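Local coordinates for phosphate binding protein (PDB 4JWO) that probably binds phosphate as the solute-binding component of a system that transports it across the cytoplasmic membrane, at residues Ser171-Ser174 / Glu178-Glu181; Leu286-Thr291 / Glu302-Leu307. All coordinates share one frame; numbering follows the deposited sequence.

Interaction 1: residues Ser171-Ser174 / Glu178-Glu181; sequences SKVS and EVRE
Glu178 reaches back across three intervening residues to the backbone of Ser174. Its CB points toward residues 171-174. CG lies beside its own backbone N (chi1 -70°), and the chain runs extended from there. It slides past the side chain of Val173 in the opposite direction, with Glu178 OE1 4.0 Å from Val173 CG1. At the tip, Glu178 OE1 accepts from Ser174 N at 2.9 Å, with an N-H...O angle of 169°, and the donor lies nearly in line with the C-O bond. The same oxygen also accepts from Lys175 N, so two successive backbone amides grip it. Ser174 OG is a looser neighbour, 3.6 Å from Glu178 OE1.

Alongside, Val173 CG1 meets Val179 CG2 at 3.9 Å, and the two side chains cross at about a right angle. Both valines also rest on Ile188. Within 171-174, Ser171 OG accepts from Val173 N at 3.1 Å, which makes an ST turn. Lys165, on helix 160-167, donates through NZ to the carbonyl oxygens of Glu178 and Val179.

The contact is small and belongs to a surface loop before strand 189-192. Two amides on one oxygen fix where the carboxylate sits and tie Glu178 to an earlier part of its own loop.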
ATOM      1  N   SER A 171     -23.459  -1.824   1.204  1.00 27.39           N
ATOM      2  CA  SER A 171     -23.762  -1.727   2.629  1.00 23.41           C
ATOM      3  C   SER A 171     -24.583  -0.491   2.953  1.00 32.01           C
ATOM      4  O   SER A 171     -24.260   0.622   2.515  1.00 28.22           O
ATOM      5  CB  SER A 171     -22.492  -1.698   3.470  1.00 23.81           C
ATOM      6  OG  SER A 171     -22.857  -1.525   4.834  1.00 25.05           O
ATOM      7  N   LYS A 172     -25.648  -0.702   3.720  1.00 27.73           N
ATOM      8  CA  LYS A 172     -26.471   0.390   4.218  1.00 31.55           C
ATOM      9  C   LYS A 172     -26.304   0.519   5.722  1.00 32.65           C
ATOM     10  O   LYS A 172     -27.086   1.214   6.374  1.00 33.20           O
ATOM     11  CB  LYS A 172     -27.944   0.130   3.909  1.00 29.44           C
ATOM     12  CG  LYS A 172     -28.197  -0.355   2.496  1.00 38.72           C
ATOM     13  CD  LYS A 172     -27.652   0.625   1.470  1.00 38.78           C
ATOM     14  CE  LYS A 172     -27.634  -0.005   0.088  1.00 41.95           C
ATOM     15  NZ  LYS A 172     -27.259   0.975  -0.974  1.00 41.19           N
ATOM     16  N   VAL A 173     -25.303  -0.163   6.276  1.00 29.14           N
ATOM     17  CA  VAL A 173     -25.125  -0.207   7.729  1.00 25.40           C
ATOM     18  C   VAL A 173     -24.952   1.198   8.272  1.00 25.97           C
ATOM     19  O   VAL A 173     -24.139   1.974   7.771  1.00 26.33           O
ATOM     20  CB  VAL A 173     -23.925  -1.097   8.140  1.00 22.31           C
ATOM     21  CG1 VAL A 173     -23.482  -0.811   9.588  1.00 25.62           C
ATOM     22  CG2 VAL A 173     -24.290  -2.558   7.972  1.00 26.03           C
ATOM     23  N   SER A 174     -25.747   1.542   9.273  1.00 24.70           N
ATOM     24  CA  SER A 174     -25.702   2.890   9.806  1.00 25.07           C
ATOM     25  C   SER A 174     -25.455   2.887  11.300  1.00 20.69           C
ATOM     26  O   SER A 174     -25.128   3.918  11.860  1.00 20.55           O
ATOM     27  CB  SER A 174     -27.001   3.634   9.492  1.00 32.14           C
ATOM     28  OG  SER A 174     -28.098   2.998  10.120  1.00 33.25           O
ATOM     29  N   GLU A 178     -25.853  -3.083  14.156  1.00 19.02           N
ATOM     30  CA  GLU A 178     -26.068  -3.815  12.919  1.00 19.56           C
ATOM     31  C   GLU A 178     -24.817  -4.572  12.487  1.00 23.80           C
ATOM     32  O   GLU A 178     -24.881  -5.415  11.593  1.00 28.32           O
ATOM     33  CB  GLU A 178     -26.517  -2.851  11.804  1.00 23.24           C
ATOM     34  CG  GLU A 178     -27.923  -2.310  12.007  1.00 29.89           C
ATOM     35  CD  GLU A 178     -28.265  -1.154  11.081  1.00 38.61           C
ATOM     36  OE1 GLU A 178     -27.338  -0.444  10.648  1.00 26.64           O
ATOM     37  OE2 GLU A 178     -29.464  -0.947  10.793  1.00 42.81           O
ATOM     38  N   VAL A 179     -23.682  -4.276  13.117  1.00 20.12           N
ATOM     39  CA  VAL A 179     -22.422  -4.929  12.765  1.00 21.19           C
ATOM     40  C   VAL A 179     -22.231  -6.221  13.549  1.00 23.02           C
ATOM     41  O   VAL A 179     -21.911  -7.260  12.987  1.00 23.88           O
ATOM     42  CB  VAL A 179     -21.217  -4.002  12.993  1.00 20.28           C
ATOM     43  CG1 VAL A 179     -19.926  -4.676  12.508  1.00 18.18           C
ATOM     44  CG2 VAL A 179     -21.435  -2.688  12.264  1.00 19.51           C
ATOM     45  N   ARG A 180     -22.439  -6.151  14.855  1.00 19.25           N
ATOM     46  CA  ARG A 180     -22.331  -7.325  15.712  1.00 22.50           C
ATOM     47  C   ARG A 180     -23.427  -7.286  16.760  1.00 19.32           C
ATOM     48  O   ARG A 180     -23.724  -6.225  17.314  1.00 19.06           O
ATOM     49  CB  ARG A 180     -20.962  -7.385  16.402  1.00 20.34           C
ATOM     50  CG  ARG A 180     -20.740  -8.665  17.221  1.00 20.79           C
ATOM     51  CD  ARG A 180     -19.433  -8.606  17.980  1.00 18.14           C
ATOM     52  NE  ARG A 180     -18.290  -8.458  17.084  1.00 21.34           N
ATOM     53  CZ  ARG A 180     -17.024  -8.577  17.458  1.00 30.48           C
ATOM     54  NH1 ARG A 180     -16.737  -8.882  18.714  1.00 32.50           N
ATOM     55  NH2 ARG A 180     -16.050  -8.406  16.568  1.00 32.40           N
ATOM     56  N   GLU A 181     -24.015  -8.454  17.020  1.00 20.44           N
ATOM     57  CA  GLU A 181     -25.078  -8.628  18.000  1.00 26.72           C
ATOM     58  C   GLU A 181     -24.720  -7.964  19.314  1.00 23.22           C
ATOM     59  O   GLU A 181     -23.664  -8.237  19.887  1.00 22.67           O
ATOM     60  CB  GLU A 181     -25.314 -10.123  18.265  1.00 27.22           C
ATOM     61  CG  GLU A 181     -26.396 -10.402  19.289  1.00 41.70           C
ATOM     62  CD  GLU A 181     -27.787 -10.189  18.731  1.00 54.59           C
ATOM     63  OE1 GLU A 181     -27.947 -10.254  17.493  1.00 61.66           O
ATOM     64  OE2 GLU A 181     -28.719  -9.955  19.529  1.00 59.78           O
TER

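Interaction 2: residues Leu286-Thr291 / Glu302-Leu307; sequences LFIYTT and EFIKFL
Ile288 on strand 286-291 meets both Ile304 and Leu307 of helix 302-307. No hydrogen bond crosses the contact. It is apolar packing, and all the touching residues are buried.

The two branches of Ile288 share the work. CG2 faces Ile304, whose CD1 comes within 3.8 Å of Ile288 CG2. CG1 lies beside the backbone N (chi1 -78°) and meets the other helix residue: Leu307 CD2 is 3.7 Å from Ile288 CG1. Leu307 CD2 also sits 4.0 Å from both Ile288 CB and Ile288 CG2, so it rests against the branch point and not on one arm alone.

Leu307 projects toward the strand with CG anti to its backbone N (chi1 -178°), and CD2 is the methyl that makes the contact. Ile304 brings only the end of its longer branch, CD1, up to Ile288 CG2. The two isoleucines pass each other in opposite directions.

The strand lies in the mixed sheet of a periplasmic-binding-protein fold, between strands 112-115 and 134-148 and antiparallel to both. Helix 298-308 packs against one face of this part of the sheet and runs nearly antiparallel to the strand, with the local axes 10.9 Å apart. Helix 72-85 packs beside it: Val78 touches Phe303 and Phe306, and Ser75 touches Ile288.

Thr290 adds a weaker touch two residues further along the strand, with Thr290 CG2 4.4 Å from Ile304 CG1. Its hydroxyl serves a different partner, for Thr290 OG1 is hydrogen-bonded to Asp111 O. Tyr289 leaves the strand on the face away from the helix; its ring meets Phe102 edge-to-face.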
ATOM      1  N   LEU A 286       5.455  -3.873  -0.636  1.00 17.31           N
ATOM      2  CA  LEU A 286       5.306  -3.273  -1.960  1.00 17.07           C
ATOM      3  C   LEU A 286       6.512  -3.611  -2.815  1.00 19.13           C
ATOM      4  O   LEU A 286       7.635  -3.682  -2.308  1.00 20.04           O
ATOM      5  CB  LEU A 286       5.174  -1.764  -1.834  1.00 16.59           C
ATOM      6  CG  LEU A 286       3.978  -1.253  -1.031  1.00 16.26           C
ATOM      7  CD1 LEU A 286       3.906   0.264  -1.132  1.00 19.32           C
ATOM      8  CD2 LEU A 286       2.694  -1.894  -1.550  1.00 20.63           C
ATOM      9  N   PHE A 287       6.283  -3.805  -4.116  1.00 18.63           N
ATOM     10  CA  PHE A 287       7.327  -4.267  -5.021  1.00 21.39           C
ATOM     11  C   PHE A 287       7.537  -3.381  -6.243  1.00 21.02           C
ATOM     12  O   PHE A 287       6.619  -2.718  -6.729  1.00 20.92           O
ATOM     13  CB  PHE A 287       7.032  -5.691  -5.508  1.00 20.50           C
ATOM     14  CG  PHE A 287       6.809  -6.674  -4.396  1.00 19.79           C
ATOM     15  CD1 PHE A 287       7.873  -7.364  -3.847  1.00 23.01           C
ATOM     16  CD2 PHE A 287       5.536  -6.887  -3.889  1.00 21.57           C
ATOM     17  CE1 PHE A 287       7.668  -8.269  -2.815  1.00 23.01           C
ATOM     18  CE2 PHE A 287       5.328  -7.787  -2.854  1.00 21.38           C
ATOM     19  CZ  PHE A 287       6.396  -8.471  -2.317  1.00 20.10           C
ATOM     20  N   ILE A 288       8.765  -3.410  -6.735  1.00 21.03           N
ATOM     21  CA  ILE A 288       9.110  -2.847  -8.032  1.00 22.65           C
ATOM     22  C   ILE A 288       9.707  -3.975  -8.863  1.00 25.96           C
ATOM     23  O   ILE A 288      10.578  -4.706  -8.388  1.00 24.86           O
ATOM     24  CB  ILE A 288      10.134  -1.705  -7.880  1.00 23.20           C
ATOM     25  CG1 ILE A 288       9.432  -0.425  -7.418  1.00 23.28           C
ATOM     26  CG2 ILE A 288      10.887  -1.468  -9.191  1.00 24.87           C
ATOM     27  CD1 ILE A 288       8.703   0.327  -8.532  1.00 29.05           C
ATOM     28  N   TYR A 289       9.221  -4.130 -10.095  1.00 23.88           N
ATOM     29  CA  TYR A 289       9.714  -5.155 -11.014  1.00 26.49           C
ATOM     30  C   TYR A 289      10.365  -4.514 -12.218  1.00 28.23           C
ATOM     31  O   TYR A 289       9.889  -3.499 -12.724  1.00 31.35           O
ATOM     32  CB  TYR A 289       8.560  -6.023 -11.527  1.00 29.00           C
ATOM     33  CG  TYR A 289       8.010  -7.005 -10.526  1.00 27.13           C
ATOM     34  CD1 TYR A 289       7.069  -6.615  -9.585  1.00 25.36           C
ATOM     35  CD2 TYR A 289       8.422  -8.327 -10.531  1.00 27.92           C
ATOM     36  CE1 TYR A 289       6.562  -7.517  -8.669  1.00 25.41           C
ATOM     37  CE2 TYR A 289       7.917  -9.231  -9.626  1.00 24.30           C
ATOM     38  CZ  TYR A 289       6.991  -8.825  -8.698  1.00 23.89           C
ATOM     39  OH  TYR A 289       6.501  -9.741  -7.793  1.00 28.23           O
ATOM     40  N   THR A 290      11.454  -5.111 -12.685  1.00 28.32           N
ATOM     41  CA  THR A 290      11.976  -4.790 -14.000  1.00 27.79           C
ATOM     42  C   THR A 290      12.527  -6.094 -14.564  1.00 29.43           C
ATOM     43  O   THR A 290      12.185  -7.161 -14.066  1.00 30.09           O
ATOM     44  CB  THR A 290      13.029  -3.664 -13.947  1.00 29.79           C
ATOM     45  OG1 THR A 290      13.376  -3.266 -15.280  1.00 29.23           O
ATOM     46  CG2 THR A 290      14.271  -4.116 -13.212  1.00 29.74           C
ATOM     47  N   THR A 291      13.339  -6.033 -15.609  1.00 30.13           N
ATOM     48  CA  THR A 291      13.865  -7.260 -16.191  1.00 31.84           C
ATOM     49  C   THR A 291      15.382  -7.224 -16.230  1.00 33.14           C
ATOM     50  O   THR A 291      15.986  -6.161 -16.118  1.00 35.99           O
ATOM     51  CB  THR A 291      13.299  -7.515 -17.604  1.00 31.04           C
ATOM     52  OG1 THR A 291      13.980  -6.691 -18.557  1.00 34.19           O
ATOM     53  CG2 THR A 291      11.812  -7.215 -17.649  1.00 30.19           C
ATOM     54  N   GLU A 302      20.738   2.240 -12.526  1.00 57.44           N
ATOM     55  CA  GLU A 302      20.937   3.335 -11.584  1.00 61.11           C
ATOM     56  C   GLU A 302      19.658   3.700 -10.834  1.00 53.44           C
ATOM     57  O   GLU A 302      19.703   4.099  -9.669  1.00 52.98           O
ATOM     58  CB  GLU A 302      21.498   4.567 -12.297  1.00 66.11           C
ATOM     59  CG  GLU A 302      22.127   5.570 -11.362  1.00 67.69           C
ATOM     60  CD  GLU A 302      23.158   4.933 -10.450  1.00 66.51           C
ATOM     61  OE1 GLU A 302      23.923   4.066 -10.922  1.00 70.29           O
ATOM     62  OE2 GLU A 302      23.198   5.293  -9.256  1.00 69.91           O
ATOM     63  N   PHE A 303      18.516   3.561 -11.497  1.00 51.71           N
ATOM     64  CA  PHE A 303      17.244   3.873 -10.862  1.00 45.22           C
ATOM     65  C   PHE A 303      16.920   2.891  -9.740  1.00 46.10           C
ATOM     66  O   PHE A 303      16.435   3.286  -8.678  1.00 44.30           O
ATOM     67  CB  PHE A 303      16.105   3.894 -11.881  1.00 47.05           C
ATOM     68  CG  PHE A 303      14.758   4.156 -11.269  1.00 43.22           C
ATOM     69  CD1 PHE A 303      14.451   5.403 -10.749  1.00 52.45           C
ATOM     70  CD2 PHE A 303      13.796   3.158 -11.213  1.00 46.25           C
ATOM     71  CE1 PHE A 303      13.209   5.650 -10.178  1.00 48.56           C
ATOM     72  CE2 PHE A 303      12.552   3.399 -10.644  1.00 44.66           C
ATOM     73  CZ  PHE A 303      12.260   4.651 -10.130  1.00 47.04           C
ATOM     74  N   ILE A 304      17.176   1.609  -9.980  1.00 40.85           N
ATOM     75  CA  ILE A 304      16.916   0.592  -8.968  1.00 40.49           C
ATOM     76  C   ILE A 304      17.870   0.749  -7.785  1.00 32.67           C
ATOM     77  O   ILE A 304      17.463   0.625  -6.632  1.00 36.36           O
ATOM     78  CB  ILE A 304      17.010  -0.839  -9.540  1.00 33.59           C
ATOM     79  CG1 ILE A 304      15.955  -1.047 -10.629  1.00 37.63           C
ATOM     80  CG2 ILE A 304      16.824  -1.868  -8.434  1.00 35.22           C
ATOM     81  CD1 ILE A 304      14.530  -0.940 -10.129  1.00 33.75           C
ATOM     82  N   LYS A 305      19.135   1.037  -8.080  1.00 37.56           N
ATOM     83  CA  LYS A 305      20.148   1.232  -7.043  1.00 34.54           C
ATOM     84  C   LYS A 305      19.782   2.341  -6.053  1.00 39.42           C
ATOM     85  O   LYS A 305      19.838   2.146  -4.835  1.00 40.64           O
ATOM     86  CB  LYS A 305      21.510   1.512  -7.679  1.00 42.11           C
ATOM     87  CG  LYS A 305      22.610   1.815  -6.680  1.00 43.99           C
ATOM     88  CD  LYS A 305      23.912   2.158  -7.395  1.00 51.43           C
ATOM     89  CE  LYS A 305      24.954   2.690  -6.425  1.00 54.04           C
ATOM     90  NZ  LYS A 305      26.195   3.141  -7.119  1.00 60.34           N
ATOM     91  N   PHE A 306      19.397   3.498  -6.578  1.00 40.60           N
ATOM     92  CA  PHE A 306      18.972   4.620  -5.742  1.00 40.90           C
ATOM     93  C   PHE A 306      17.761   4.243  -4.891  1.00 37.63           C
ATOM     94  O   PHE A 306      17.664   4.603  -3.716  1.00 36.68           O
ATOM     95  CB  PHE A 306      18.649   5.832  -6.619  1.00 43.59           C
ATOM     96  CG  PHE A 306      18.204   7.041  -5.847  1.00 44.65           C
ATOM     97  CD1 PHE A 306      19.122   7.810  -5.153  1.00 47.25           C
ATOM     98  CD2 PHE A 306      16.871   7.409  -5.817  1.00 46.68           C
ATOM     99  CE1 PHE A 306      18.718   8.927  -4.438  1.00 47.11           C
ATOM    100  CE2 PHE A 306      16.460   8.526  -5.104  1.00 47.10           C
ATOM    101  CZ  PHE A 306      17.389   9.285  -4.416  1.00 39.55           C
ATOM    102  N   LEU A 307      16.845   3.502  -5.500  1.00 38.48           N
ATOM    103  CA  LEU A 307      15.624   3.055  -4.845  1.00 36.47           C
ATOM    104  C   LEU A 307      15.914   2.194  -3.610  1.00 36.31           C
ATOM    105  O   LEU A 307      15.238   2.308  -2.585  1.00 32.11           O
ATOM    106  CB  LEU A 307      14.773   2.289  -5.864  1.00 39.84           C
ATOM    107  CG  LEU A 307      13.405   1.737  -5.490  1.00 41.24           C
ATOM    108  CD1 LEU A 307      12.552   2.831  -4.897  1.00 34.60           C
ATOM    109  CD2 LEU A 307      12.736   1.140  -6.725  1.00 44.41           C
TER

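Following the chain from the N terminus, interaction 1 comes first. It closes a very short loop, with three residues between its segments, in the long connection from helix 160-167 to strand 189-192. Interaction 2 comes later and closes a larger loop of ten intervening residues, bringing helix 298-308 back onto strand 283-291. The two loops stand in series and neither nest nor cross. They lie on opposite sides of the chain's centre. The centres of interactions 1 and 2 are about 43 Å apart, and the nearest atoms of interactions 1 and 2 are about 26 Å apart. Interaction 1 shapes a peripheral loop, whereas interaction 2 joins a helix to the sheet in the interior.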